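Local coordinates for polyketide biosynthesis cytochrome P450 PksS (PDB 4YZR), which oxidises dihydrobacillaene as a heme-dependent cytochrome P450 monooxygenase in the biosynthesis of the antibiotic polyketide bacillaene in Bacillus subtilis, at residues A[128-131]-A[132-135]; A[159-162]-A[163-166]; A[200-203]-A[204-208]; A[262-265]-A[266-270]; A[379-382]-A[383-386]. One frame throughout, in Å; residues are numbered along the deposited sequence.

Interaction 1: residues A[128-131]-A[132-135]; sequences QLLD and EMEK
Gln-128 meets Glu-132 one helical turn further on. Its CG stands anti to the backbone N (chi1 174°) and the chain then bends at chi2, which carries the amide forward along the helix, toward its C-terminal end, until Gln-128 NE2 lies 3.5 Å from Glu-132 CG. The amide and carboxylate planes are 35° apart, and water 1 joins them: it accepts from Gln-128 NE2 at 3.1 Å and donates to Glu-132 OE2 at 2.8 Å. The backbone bond from Glu-132 N to Gln-128 O beneath is weak. Leu-129 takes part through its carbonyl, which receives Met-133 N at 3.1 Å while Met-133 CG lies 3.4 Å from the same Leu-129 O. Leu-130 gives its O to Glu-134 N, and its CD2 touches Met-133 SD at 3.8 Å, the two chains crossing at a slant. This apolar pair faces helices 141-146 and 355-372, where both residues pack on Phe-145 and Leu-369. Asp-131 sends OD1 to a salt bridge with Arg-372 NH1, which Glu-134 OE1 also joins. Lys-135 NZ reaches back one turn to the syn side of Glu-132 OE1, 2.9 Å away, in a salt bridge. Glu-132 thus has one oxygen on an ammonium and the other on a water, while Arg-372 probably offsets the neighbouring charges of Asp-131 and Glu-134.

Interaction 2: residues A[159-162]-A[163-166]; sequences GIPK and EDRS
The guanidinium of Arg-165 has Lys-162 CA over one face and the carbonyl of Ile-160 at its edge. Arg-165 NE and NH2 both close on the single atom Ile-160 O, each at 2.9 Å, a side-on grip that keeps the acceptor only 4° out of the guanidinium plane. The two donors approach that oxygen differently: NH2 lies nearly in line with the C=O bond (169°), whereas NE is tilted from the carbonyl plane. With one oxygen held by two nitrogens of a flat group, rotation about the end of the arginine is restricted. The chain that carries it is extended from CG to NE and runs back over the turn, Arg-165 CG lying 3.8 Å from Ile-160 CG2. Lys-162 crosses it at about a right angle, its CD 3.5 Å from Arg-165 NH1. The span 159-166 links helix 148-158, closed by a Schellman motif at Gly-159, to helix 165-175, and a short backbone bond from Asp-164 N to Pro-161 O and a longer one from Arg-165 N to Lys-162 O make the turn into the second helix. Both donors stand above the carbonyl planes of their acceptors. Pro-161 touches two carboxylates: Glu-163 OE2 comes within 3.4 Å of Pro-161 CB, and Asp-164 OD2 within 3.4 Å of Pro-161 CG. Asp-164 OD2 is hydrogen-bonded to Tyr-196 OH of helix 183-206. Water 2 donates to Lys-162 O at 2.8 Å and accepts from Ser-166 N, continuing the backbone connection into the first turn of helix 165-175.

Interaction 3: residues A[200-203]-A[204-208]; sequences LIHD and RRIKP
Arg-204 lies alongside Leu-200, pointing the same way, in the last turns of helix 183-206, where bonds between residues four apart carry the backbone to its C-terminal end. Followed outward, Arg-204 CB is 3.4 Å from Leu-200 O, the acceptor of Arg-204 N, and CG comes to 3.3 Å from that same Leu-200 O. CG is anti to the carbonyl carbon (chi1 -63°), and the chain, extended to NE, takes CD past Leu-200 O before the guanidinium passes the leucine methyls. Leu-200 CD2 covers one face, 4.0 Å from Arg-204 NH2, and Leu-200 CD1 lies over the same face, offset toward the rim. Beyond the segment NH1 bridges to Asp-211 and bonds Met-158 O, while NH2 bonds Gly-159 O; the arginine therefore ties this helix to the end of helix 148-158. Arg-205 diverges: its guanidinium meets Ile-201 CG2 obliquely and its NH2 makes a salt bridge with Glu-228 of helix 228-259. Asp-203 and Lys-207 lie side by side, but the carboxylate's salt bridge is with Lys-199. Asp-203 OD1 receives His-202 ND1 on the anti side at a long 3.3 Å, close to the ring plane and nearly straight (167°), which probably helps to set the rotation of the imidazole. Over one face of that ring sits Ile-206 CD1, 3.8 Å from His-202 CE1, in a CH-pi contact.

Interaction 4: residues A[262-265]-A[266-270]; sequences KECE and KLKQQ
Glu-263 holds CG anti to its carbonyl carbon (chi1 -62°) and bends at chi2, turning its carboxylate along the helix toward Lys-266, whose chain stays extended beyond CG to meet it. Lys-266 NZ lies 2.9 Å from Glu-263 OE2 on the syn lone pair of that oxygen, in a salt bridge, the two chains side by side. Glu-263 OE1 accepts a hydrogen bond from water 3 at 2.7 Å, and the water accepts from Lys-266 NZ at 3.0 Å, so ion pair and water form a closed ring. Glu-263 OE1 also accepts from Ile-335 N, which ties the group to the adjoining loop. Both ends of this three-residue spacing lie on helix 261-269, whose buried side, Cys-264 and Leu-267, packs on Leu-370 of helix 355-372. Four residues apart, Glu-265 and Gln-269 are bonded twice: Gln-269 N to Glu-265 O at 3.0 Å, and Gln-269 NE2 to the anti side of Glu-265 OE2 at 2.8 Å, with carboxylate and amide planes 59° apart. Lys-268 NZ stays 4.0 Å from Glu-265 OE1, beyond a salt bridge, and bonds instead to Pro-374 O.

Interaction 5: residues A[379-382]-A[383-386]; sequences AVAP and DDIQ
Val-380 and Ile-385 meet at about a right angle, Val-380 CG1 lying 3.9 Å from Ile-385 CG1. The valine sets CG1 between its backbone N and carbonyl carbon (chi1 55°), and this leaves the other methyl, Val-380 CG2, packed on the backbone from Asp-384 to Ile-385, 3.7 Å from Asp-384 C and near Asp-384 CB. Ile-385 turns its CG1 back over the bend, close to the carbonyl oxygens of Ala-381 and Pro-382, and its CD1 reaches 4.0 Å from Pro-382 CA. Between these apolar groups runs a short 3-10 segment, Pro-382 to Asp-384. The bond from Asp-384 N to Ala-381 O at 2.9 Å closes a beta turn, with Pro-382 and Asp-383 at its corners near type I angles; the donor stands 45° above the carbonyl plane rather than on a lone pair. A second, weak bond from Ile-385 N to Pro-382 O follows one residue on. Asp-384 lays its carboxylate toward Ala-381, OD2 being 3.8 Å from Ala-381 CB, and water 4 bridges the two by accepting from Ala-381 N at 2.9 Å and donating to Asp-384 OD2 at 2.8 Å. The aspartate thus reaches the N-H of the first residue of the turn through one water. The whole bend lies on the surface, in the loop that runs from strand 377-378 to strand 400-402: the backbone of Ala-379 pairs with Pro-400, that of Gln-386 with Glu-397, and the side chain of Ile-385 rests on Leu-396.

Overall arrangement
Interactions 1, 3 and 4 are partly buried and lie toward the C-terminal ends of helices 119-133, 183-206 and 261-269, each with two buried apolar or cysteine side chains. Interactions 2 and 5 are surface turns, one leading into a helix, the other within a loop. Interactions 1 and 4 both rest on helix 355-372 from centres about 22 Å apart; each has a carboxylate-lysine pair and a water, which joins the ion pair itself in interaction 4 but a glutamine to the glutamate in interaction 1. Interactions 2 and 3 touch, an arginine of interaction 3 reaching interaction 2 and Ile-160 CD1 packing on Leu-200 CD1. Arginine grips a carbonyl in interaction 2, whereas interaction 5 depends on apolar contact, turn bonds and water.

Interaction 1: residues A[128-131]-A[132-135]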
loop_
_atom_site.group_PDB
_atom_site.type_symbol
_atom_site.label_atom_id
_atom_site.label_comp_id
_atom_site.label_asym_id
_atom_site.label_seq_id
_atom_site.Cartn_x
_atom_site.Cartn_y
_atom_site.Cartn_z
ATOM N N GLN A 128 4.521 20.210 11.494
ATOM C CA GLN A 128 5.294 21.059 10.623
ATOM C C GLN A 128 4.629 21.223 9.284
ATOM O O GLN A 128 4.584 22.324 8.700
ATOM C CB GLN A 128 6.711 20.495 10.384
ATOM C CG GLN A 128 7.611 21.179 9.392
ATOM C CD GLN A 128 7.395 20.805 7.912
ATOM O OE1 GLN A 128 7.635 19.651 7.505
ATOM N NE2 GLN A 128 7.062 21.795 7.073
ATOM N N LEU A 129 4.087 20.148 8.716
ATOM C CA LEU A 129 3.427 20.266 7.429
ATOM C C LEU A 129 2.184 21.100 7.548
ATOM O O LEU A 129 1.869 21.950 6.646
ATOM C CB LEU A 129 3.059 18.876 6.826
ATOM C CG LEU A 129 4.268 18.039 6.471
ATOM C CD1 LEU A 129 3.825 16.602 6.259
ATOM C CD2 LEU A 129 4.959 18.586 5.227
ATOM N N LEU A 130 1.432 20.941 8.621
ATOM C CA LEU A 130 0.206 21.706 8.885
ATOM C C LEU A 130 0.587 23.189 9.086
ATOM O O LEU A 130 -0.239 24.054 8.641
ATOM C CB LEU A 130 -0.576 21.150 10.024
ATOM C CG LEU A 130 -1.176 19.764 9.682
ATOM C CD1 LEU A 130 -1.599 19.097 10.939
ATOM C CD2 LEU A 130 -2.340 19.809 8.704
ATOM N N ASP A 131 1.716 23.482 9.710
ATOM C CA ASP A 131 2.131 24.936 9.871
ATOM C C ASP A 131 2.284 25.521 8.558
ATOM O O ASP A 131 1.930 26.717 8.357
ATOM C CB ASP A 131 3.435 24.991 10.665
ATOM C CG ASP A 131 3.284 24.633 12.117
ATOM O OD1 ASP A 131 2.182 24.501 12.700
ATOM O OD2 ASP A 131 4.391 24.432 12.763
ATOM N N GLU A 132 2.840 24.910 7.566
ATOM C CA GLU A 132 2.977 25.455 6.251
ATOM C C GLU A 132 1.668 25.619 5.608
ATOM O O GLU A 132 1.391 26.641 4.980
ATOM C CB GLU A 132 3.931 24.646 5.356
ATOM C CG GLU A 132 5.321 24.595 5.886
ATOM C CD GLU A 132 5.956 26.014 6.064
ATOM O OE1 GLU A 132 5.788 26.836 5.128
ATOM O OE2 GLU A 132 6.559 26.282 7.146
ATOM N N MET A 133 0.764 24.692 5.742
ATOM C CA MET A 133 -0.538 24.797 5.122
ATOM C C MET A 133 -1.348 25.929 5.728
ATOM O O MET A 133 -2.142 26.585 4.972
ATOM C CB MET A 133 -1.337 23.486 5.376
ATOM C CG MET A 133 -0.815 22.350 4.533
ATOM S SD MET A 133 -1.405 20.734 5.125
ATOM C CE MET A 133 -3.022 20.815 4.809
ATOM N N GLU A 134 -1.170 26.214 6.982
ATOM C CA GLU A 134 -1.947 27.272 7.662
ATOM C C GLU A 134 -1.612 28.691 7.150
ATOM O O GLU A 134 -2.408 29.639 7.423
ATOM C CB GLU A 134 -1.888 27.095 9.187
ATOM C CG GLU A 134 -2.828 27.977 9.995
ATOM C CD GLU A 134 -2.923 27.473 11.417
ATOM O OE1 GLU A 134 -1.869 26.943 11.898
ATOM O OE2 GLU A 134 -4.041 27.596 12.019
ATOM N N LYS A 135 -0.585 28.845 6.371
ATOM C CA LYS A 135 -0.231 30.153 5.757
ATOM C C LYS A 135 -1.252 30.524 4.709
ATOM O O LYS A 135 -1.360 31.702 4.354
ATOM C CB LYS A 135 1.117 30.094 5.158
ATOM C CG LYS A 135 2.200 29.892 6.199
ATOM C CD LYS A 135 3.609 29.934 5.628
ATOM C CE LYS A 135 4.686 29.788 6.687
ATOM N NZ LYS A 135 6.015 29.624 6.028
HETATM O O HOH W 1 6.839 24.211 8.991
#

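Interaction 2: residues A[159-162]-A[163-166]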
loop_
_atom_site.group_PDB
_atom_site.type_symbol
_atom_site.label_atom_id
_atom_site.label_comp_id
_atom_site.label_asym_id
_atom_site.label_seq_id
_atom_site.Cartn_x
_atom_site.Cartn_y
_atom_site.Cartn_z
ATOM N N GLY A 159 17.184 6.546 7.854
ATOM C CA GLY A 159 18.346 7.377 8.064
ATOM C C GLY A 159 18.826 8.048 6.834
ATOM O O GLY A 159 20.052 8.212 6.660
ATOM N N ILE A 160 17.931 8.480 5.949
ATOM C CA ILE A 160 18.364 9.199 4.737
ATOM C C ILE A 160 18.659 10.650 5.195
ATOM O O ILE A 160 17.764 11.329 5.663
ATOM C CB ILE A 160 17.239 9.195 3.651
ATOM C CG1 ILE A 160 16.789 7.809 3.272
ATOM C CG2 ILE A 160 17.662 9.938 2.397
ATOM C CD1 ILE A 160 17.859 6.851 2.940
ATOM N N PRO A 161 19.943 11.101 5.022
ATOM C CA PRO A 161 20.245 12.454 5.495
ATOM C C PRO A 161 19.420 13.488 4.739
ATOM O O PRO A 161 19.115 13.282 3.530
ATOM C CB PRO A 161 21.672 12.602 5.111
ATOM C CG PRO A 161 22.231 11.350 4.637
ATOM C CD PRO A 161 21.068 10.378 4.484
ATOM N N LYS A 162 19.098 14.582 5.365
ATOM C CA LYS A 162 18.312 15.621 4.787
ATOM C C LYS A 162 18.895 16.110 3.439
ATOM O O LYS A 162 18.147 16.333 2.463
ATOM C CB LYS A 162 18.076 16.743 5.859
ATOM C CG LYS A 162 17.019 17.794 5.621
ATOM C CD LYS A 162 15.546 17.329 5.614
ATOM C CE LYS A 162 14.700 18.091 4.566
ATOM N NZ LYS A 162 15.155 17.795 3.162
ATOM N N GLU A 163 20.216 16.149 3.348
ATOM C CA GLU A 163 20.850 16.581 2.091
ATOM C C GLU A 163 20.680 15.671 0.928
ATOM O O GLU A 163 20.935 16.013 -0.227
ATOM C CB GLU A 163 22.337 16.905 2.323
ATOM C CG GLU A 163 23.212 15.775 2.762
ATOM C CD GLU A 163 23.253 15.540 4.300
ATOM O OE1 GLU A 163 22.398 16.028 5.104
ATOM O OE2 GLU A 163 24.196 14.802 4.727
ATOM N N ASP A 164 20.213 14.459 1.196
ATOM C CA ASP A 164 20.009 13.434 0.185
ATOM C C ASP A 164 18.489 13.207 -0.236
ATOM O O ASP A 164 18.260 12.483 -1.147
ATOM C CB ASP A 164 20.552 12.121 0.693
ATOM C CG ASP A 164 22.060 12.043 0.845
ATOM O OD1 ASP A 164 22.720 12.968 0.373
ATOM O OD2 ASP A 164 22.478 10.980 1.288
ATOM N N ARG A 165 17.663 13.910 0.477
ATOM C CA ARG A 165 16.216 13.640 0.318
ATOM C C ARG A 165 15.643 14.065 -1.025
ATOM O O ARG A 165 14.814 13.338 -1.573
ATOM C CB ARG A 165 15.446 14.111 1.473
ATOM C CG ARG A 165 15.742 13.206 2.699
ATOM C CD ARG A 165 15.065 13.729 3.902
ATOM N NE ARG A 165 15.581 13.141 5.132
ATOM C CZ ARG A 165 15.095 13.339 6.327
ATOM N NH1 ARG A 165 14.160 14.231 6.579
ATOM N NH2 ARG A 165 15.724 12.699 7.289
ATOM N N SER A 166 16.068 15.211 -1.557
ATOM C CA SER A 166 15.547 15.602 -2.836
ATOM C C SER A 166 15.883 14.618 -3.896
ATOM O O SER A 166 15.029 14.221 -4.747
ATOM C CB SER A 166 16.062 16.995 -3.238
ATOM O OG SER A 166 15.501 17.973 -2.440
HETATM O O HOH W 2 17.900 17.125 -0.212
#

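Interaction 3: residues A[200-203]-A[204-208]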
loop_
_atom_site.group_PDB
_atom_site.type_symbol
_atom_site.label_atom_id
_atom_site.label_comp_id
_atom_site.label_asym_id
_atom_site.label_seq_id
_atom_site.Cartn_x
_atom_site.Cartn_y
_atom_site.Cartn_z
ATOM N N LEU A 200 25.199 3.139 1.889
ATOM C CA LEU A 200 24.736 3.247 3.273
ATOM C C LEU A 200 24.964 1.923 3.983
ATOM O O LEU A 200 25.309 1.919 5.146
ATOM C CB LEU A 200 23.219 3.578 3.305
ATOM C CG LEU A 200 22.872 4.914 2.689
ATOM C CD1 LEU A 200 21.386 5.246 2.939
ATOM C CD2 LEU A 200 23.724 6.072 3.133
ATOM N N ILE A 201 24.710 0.798 3.333
ATOM C CA ILE A 201 24.859 -0.512 3.952
ATOM C C ILE A 201 26.347 -0.705 4.334
ATOM O O ILE A 201 26.669 -1.079 5.454
ATOM C CB ILE A 201 24.449 -1.592 2.994
ATOM C CG1 ILE A 201 22.919 -1.685 2.885
ATOM C CG2 ILE A 201 24.985 -2.982 3.418
ATOM C CD1 ILE A 201 22.422 -2.371 1.725
ATOM N N HIS A 202 27.209 -0.367 3.409
ATOM C CA HIS A 202 28.681 -0.516 3.714
ATOM C C HIS A 202 29.065 0.291 4.908
ATOM O O HIS A 202 29.720 -0.208 5.837
ATOM C CB HIS A 202 29.442 -0.103 2.511
ATOM C CG HIS A 202 30.929 -0.112 2.714
ATOM N ND1 HIS A 202 31.642 1.028 3.019
ATOM C CD2 HIS A 202 31.825 -1.122 2.666
ATOM C CE1 HIS A 202 32.926 0.722 3.136
ATOM N NE2 HIS A 202 33.055 -0.581 2.952
ATOM N N ASP A 203 28.621 1.545 4.959
ATOM C CA ASP A 203 28.997 2.425 5.991
ATOM C C ASP A 203 28.472 1.991 7.288
ATOM O O ASP A 203 29.172 2.058 8.298
ATOM C CB ASP A 203 28.569 3.860 5.662
ATOM C CG ASP A 203 29.286 4.440 4.466
ATOM O OD1 ASP A 203 30.246 3.839 3.876
ATOM O OD2 ASP A 203 28.837 5.540 4.111
ATOM N N ARG A 204 27.204 1.488 7.326
ATOM C CA ARG A 204 26.592 1.144 8.586
ATOM C C ARG A 204 26.934 -0.243 9.144
ATOM O O ARG A 204 26.719 -0.483 10.294
ATOM C CB ARG A 204 25.038 1.349 8.495
ATOM C CG ARG A 204 24.799 2.822 8.258
ATOM C CD ARG A 204 23.372 3.203 7.811
ATOM N NE ARG A 204 23.317 4.626 7.467
ATOM C CZ ARG A 204 22.210 5.317 7.247
ATOM N NH1 ARG A 204 21.007 4.682 7.212
ATOM N NH2 ARG A 204 22.288 6.542 6.819
ATOM N N ARG A 205 27.418 -1.096 8.289
ATOM C CA ARG A 205 27.941 -2.371 8.756
ATOM C C ARG A 205 29.155 -2.068 9.649
ATOM O O ARG A 205 29.321 -2.700 10.701
ATOM C CB ARG A 205 28.325 -3.255 7.598
ATOM C CG ARG A 205 28.531 -4.722 8.027
ATOM C CD ARG A 205 28.827 -5.630 6.857
ATOM N NE ARG A 205 27.668 -6.020 6.016
ATOM C CZ ARG A 205 27.464 -5.649 4.751
ATOM N NH1 ARG A 205 28.248 -4.736 4.188
ATOM N NH2 ARG A 205 26.433 -6.142 4.057
ATOM N N ILE A 206 29.955 -1.108 9.220
ATOM C CA ILE A 206 31.176 -0.700 9.938
ATOM C C ILE A 206 30.849 0.162 11.135
ATOM O O ILE A 206 31.362 -0.091 12.210
ATOM C CB ILE A 206 32.157 0.012 9.000
ATOM C CG1 ILE A 206 32.640 -0.983 7.943
ATOM C CG2 ILE A 206 33.368 0.549 9.779
ATOM C CD1 ILE A 206 33.329 -0.391 6.740
ATOM N N LYS A 207 29.975 1.173 10.969
ATOM C CA LYS A 207 29.555 2.114 12.018
ATOM C C LYS A 207 28.015 2.185 12.048
ATOM O O LYS A 207 27.424 3.052 11.415
ATOM C CB LYS A 207 30.183 3.533 11.883
ATOM C CG LYS A 207 30.260 4.174 10.495
ATOM C CD LYS A 207 30.442 5.713 10.598
ATOM C CE LYS A 207 29.980 6.565 9.386
ATOM N NZ LYS A 207 30.286 6.053 8.006
ATOM N N PRO A 208 27.395 1.340 12.832
ATOM C CA PRO A 208 25.926 1.403 12.859
ATOM C C PRO A 208 25.316 2.604 13.526
ATOM O O PRO A 208 25.829 3.106 14.530
ATOM C CB PRO A 208 25.534 0.110 13.600
ATOM C CG PRO A 208 26.721 -0.223 14.415
ATOM C CD PRO A 208 27.900 0.187 13.607
#

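Interaction 4: residues A[262-265]-A[266-270]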
loop_
_atom_site.group_PDB
_atom_site.type_symbol
_atom_site.label_atom_id
_atom_site.label_comp_id
_atom_site.label_asym_id
_atom_site.label_seq_id
_atom_site.Cartn_x
_atom_site.Cartn_y
_atom_site.Cartn_z
ATOM N N LYS A 262 -21.071 13.774 7.992
ATOM C CA LYS A 262 -21.550 13.308 9.250
ATOM C C LYS A 262 -20.559 12.411 9.955
ATOM O O LYS A 262 -20.424 12.445 11.149
ATOM C CB LYS A 262 -22.912 12.623 9.131
ATOM C CG LYS A 262 -24.005 13.685 8.929
ATOM C CD LYS A 262 -25.379 13.080 9.125
ATOM C CE LYS A 262 -25.774 12.368 7.856
ATOM N NZ LYS A 262 -27.136 11.754 7.935
ATOM N N GLU A 263 -19.809 11.610 9.193
ATOM C CA GLU A 263 -18.781 10.772 9.812
ATOM C C GLU A 263 -17.547 11.600 10.152
ATOM O O GLU A 263 -16.969 11.392 11.233
ATOM C CB GLU A 263 -18.386 9.642 8.849
ATOM C CG GLU A 263 -19.530 8.680 8.503
ATOM C CD GLU A 263 -20.039 7.986 9.750
ATOM O OE1 GLU A 263 -19.348 7.195 10.417
ATOM O OE2 GLU A 263 -21.213 8.312 10.116
ATOM N N CYS A 264 -17.216 12.566 9.337
ATOM C CA CYS A 264 -16.095 13.485 9.644
ATOM C C CYS A 264 -16.322 14.220 10.982
ATOM O O CYS A 264 -15.503 14.304 11.831
ATOM C CB CYS A 264 -15.989 14.472 8.562
ATOM S SG CYS A 264 -14.464 15.428 8.739
ATOM N N GLU A 265 -17.563 14.693 11.117
ATOM C CA GLU A 265 -17.939 15.405 12.391
ATOM C C GLU A 265 -17.889 14.543 13.608
ATOM O O GLU A 265 -17.347 14.968 14.627
ATOM C CB GLU A 265 -19.341 15.972 12.220
ATOM C CG GLU A 265 -19.776 16.959 13.301
ATOM C CD GLU A 265 -18.868 18.158 13.393
ATOM O OE1 GLU A 265 -18.547 18.737 12.332
ATOM O OE2 GLU A 265 -18.443 18.484 14.521
ATOM N N LYS A 266 -18.260 13.253 13.494
ATOM C CA LYS A 266 -18.121 12.348 14.616
ATOM C C LYS A 266 -16.697 12.275 15.089
ATOM O O LYS A 266 -16.393 12.248 16.251
ATOM C CB LYS A 266 -18.632 10.948 14.287
ATOM C CG LYS A 266 -20.152 10.889 14.056
ATOM C CD LYS A 266 -20.603 9.449 13.779
ATOM C CE LYS A 266 -22.047 9.278 13.408
ATOM N NZ LYS A 266 -22.371 8.007 12.703
ATOM N N LEU A 267 -15.813 12.098 14.094
ATOM C CA LEU A 267 -14.437 11.905 14.468
ATOM C C LEU A 267 -13.765 13.189 15.035
ATOM O O LEU A 267 -12.960 13.150 15.918
ATOM C CB LEU A 267 -13.658 11.483 13.164
ATOM C CG LEU A 267 -12.145 11.199 13.355
ATOM C CD1 LEU A 267 -11.852 10.205 14.432
ATOM C CD2 LEU A 267 -11.515 10.755 11.984
ATOM N N LYS A 268 -14.116 14.287 14.452
ATOM C CA LYS A 268 -13.637 15.583 14.910
ATOM C C LYS A 268 -14.055 15.847 16.367
ATOM O O LYS A 268 -13.216 16.241 17.169
ATOM C CB LYS A 268 -14.182 16.631 14.003
ATOM C CG LYS A 268 -13.747 18.033 14.254
ATOM C CD LYS A 268 -14.453 18.898 13.194
ATOM C CE LYS A 268 -13.926 18.628 11.807
ATOM N NZ LYS A 268 -14.833 19.270 10.833
ATOM N N GLN A 269 -15.272 15.500 16.699
ATOM C CA GLN A 269 -15.783 15.699 18.093
ATOM C C GLN A 269 -15.281 14.703 19.053
ATOM O O GLN A 269 -15.050 15.009 20.228
ATOM C CB GLN A 269 -17.286 15.633 18.082
ATOM C CG GLN A 269 -17.900 16.804 17.319
ATOM C CD GLN A 269 -19.412 16.933 17.501
ATOM O OE1 GLN A 269 -19.956 16.753 18.608
ATOM N NE2 GLN A 269 -20.099 17.283 16.433
ATOM N N GLN A 270 -14.997 13.466 18.561
ATOM C CA GLN A 270 -14.531 12.420 19.445
ATOM C C GLN A 270 -13.329 11.732 18.799
ATOM O O GLN A 270 -13.473 10.658 18.183
ATOM C CB GLN A 270 -15.619 11.340 19.734
ATOM C CG GLN A 270 -15.203 10.255 20.790
ATOM C CD GLN A 270 -14.375 10.775 21.943
ATOM O OE1 GLN A 270 -13.179 10.931 21.894
ATOM N NE2 GLN A 270 -15.070 11.151 23.030
HETATM O O HOH W 3 -20.175 5.965 12.727
#

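Interaction 5: residues A[379-382]-A[383-386]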
loop_
_atom_site.group_PDB
_atom_site.type_symbol
_atom_site.label_atom_id
_atom_site.label_comp_id
_atom_site.label_asym_id
_atom_site.label_seq_id
_atom_site.Cartn_x
_atom_site.Cartn_y
_atom_site.Cartn_z
ATOM N N ALA A 379 -12.789 21.078 -2.418
ATOM C CA ALA A 379 -12.834 22.239 -3.335
ATOM C C ALA A 379 -12.648 21.700 -4.751
ATOM O O ALA A 379 -12.031 22.319 -5.584
ATOM C CB ALA A 379 -11.728 23.200 -3.008
ATOM N N VAL A 380 -13.216 20.524 -5.039
ATOM C CA VAL A 380 -13.210 19.890 -6.396
ATOM C C VAL A 380 -14.511 19.153 -6.501
ATOM O O VAL A 380 -14.971 18.529 -5.551
ATOM C CB VAL A 380 -12.014 18.921 -6.553
ATOM C CG1 VAL A 380 -11.970 17.869 -5.478
ATOM C CG2 VAL A 380 -11.973 18.298 -7.932
ATOM N N ALA A 381 -15.203 19.330 -7.634
ATOM C CA ALA A 381 -16.432 18.597 -7.877
ATOM C C ALA A 381 -16.149 17.102 -8.125
ATOM O O ALA A 381 -15.127 16.754 -8.700
ATOM C CB ALA A 381 -17.159 19.176 -9.092
ATOM N N PRO A 382 -17.110 16.238 -7.805
ATOM C CA PRO A 382 -16.902 14.773 -8.021
ATOM C C PRO A 382 -16.408 14.342 -9.395
ATOM O O PRO A 382 -15.508 13.506 -9.509
ATOM C CB PRO A 382 -18.336 14.219 -7.779
ATOM C CG PRO A 382 -18.870 15.139 -6.764
ATOM C CD PRO A 382 -18.394 16.502 -7.097
ATOM N N ASP A 383 -16.971 14.907 -10.473
ATOM C CA ASP A 383 -16.530 14.550 -11.805
ATOM C C ASP A 383 -15.163 15.043 -12.169
ATOM O O ASP A 383 -14.641 14.523 -13.125
ATOM C CB ASP A 383 -17.481 15.126 -12.866
ATOM C CG ASP A 383 -18.906 14.525 -12.787
ATOM O OD1 ASP A 383 -19.127 13.481 -12.127
ATOM O OD2 ASP A 383 -19.808 15.124 -13.406
ATOM N N ASP A 384 -14.535 15.972 -11.395
ATOM C CA ASP A 384 -13.277 16.565 -11.680
ATOM C C ASP A 384 -12.093 15.971 -10.849
ATOM O O ASP A 384 -10.969 16.402 -10.988
ATOM C CB ASP A 384 -13.355 18.064 -11.464
ATOM C CG ASP A 384 -14.319 18.708 -12.480
ATOM O OD1 ASP A 384 -14.408 18.142 -13.613
ATOM O OD2 ASP A 384 -14.933 19.734 -12.109
ATOM N N ILE A 385 -12.472 15.064 -9.960
ATOM C CA ILE A 385 -11.455 14.449 -9.073
ATOM C C ILE A 385 -10.524 13.681 -9.981
ATOM O O ILE A 385 -10.977 12.944 -10.872
ATOM C CB ILE A 385 -12.094 13.541 -8.050
ATOM C CG1 ILE A 385 -12.853 14.398 -7.003
ATOM C CG2 ILE A 385 -11.002 12.689 -7.326
ATOM C CD1 ILE A 385 -13.655 13.741 -5.941
ATOM N N GLN A 386 -9.238 13.826 -9.779
ATOM C CA GLN A 386 -8.203 13.283 -10.654
ATOM C C GLN A 386 -7.498 12.126 -9.921
ATOM O O GLN A 386 -6.777 12.328 -8.946
ATOM C CB GLN A 386 -7.176 14.296 -11.069
ATOM C CG GLN A 386 -7.762 15.575 -11.741
ATOM C CD GLN A 386 -8.542 15.229 -12.970
ATOM O OE1 GLN A 386 -9.706 15.587 -13.100
ATOM N NE2 GLN A 386 -7.955 14.429 -13.830
HETATM O O HOH W 4 -14.188 20.960 -9.761
HETATM O O HOH W 5 -13.586 12.020 -11.233
#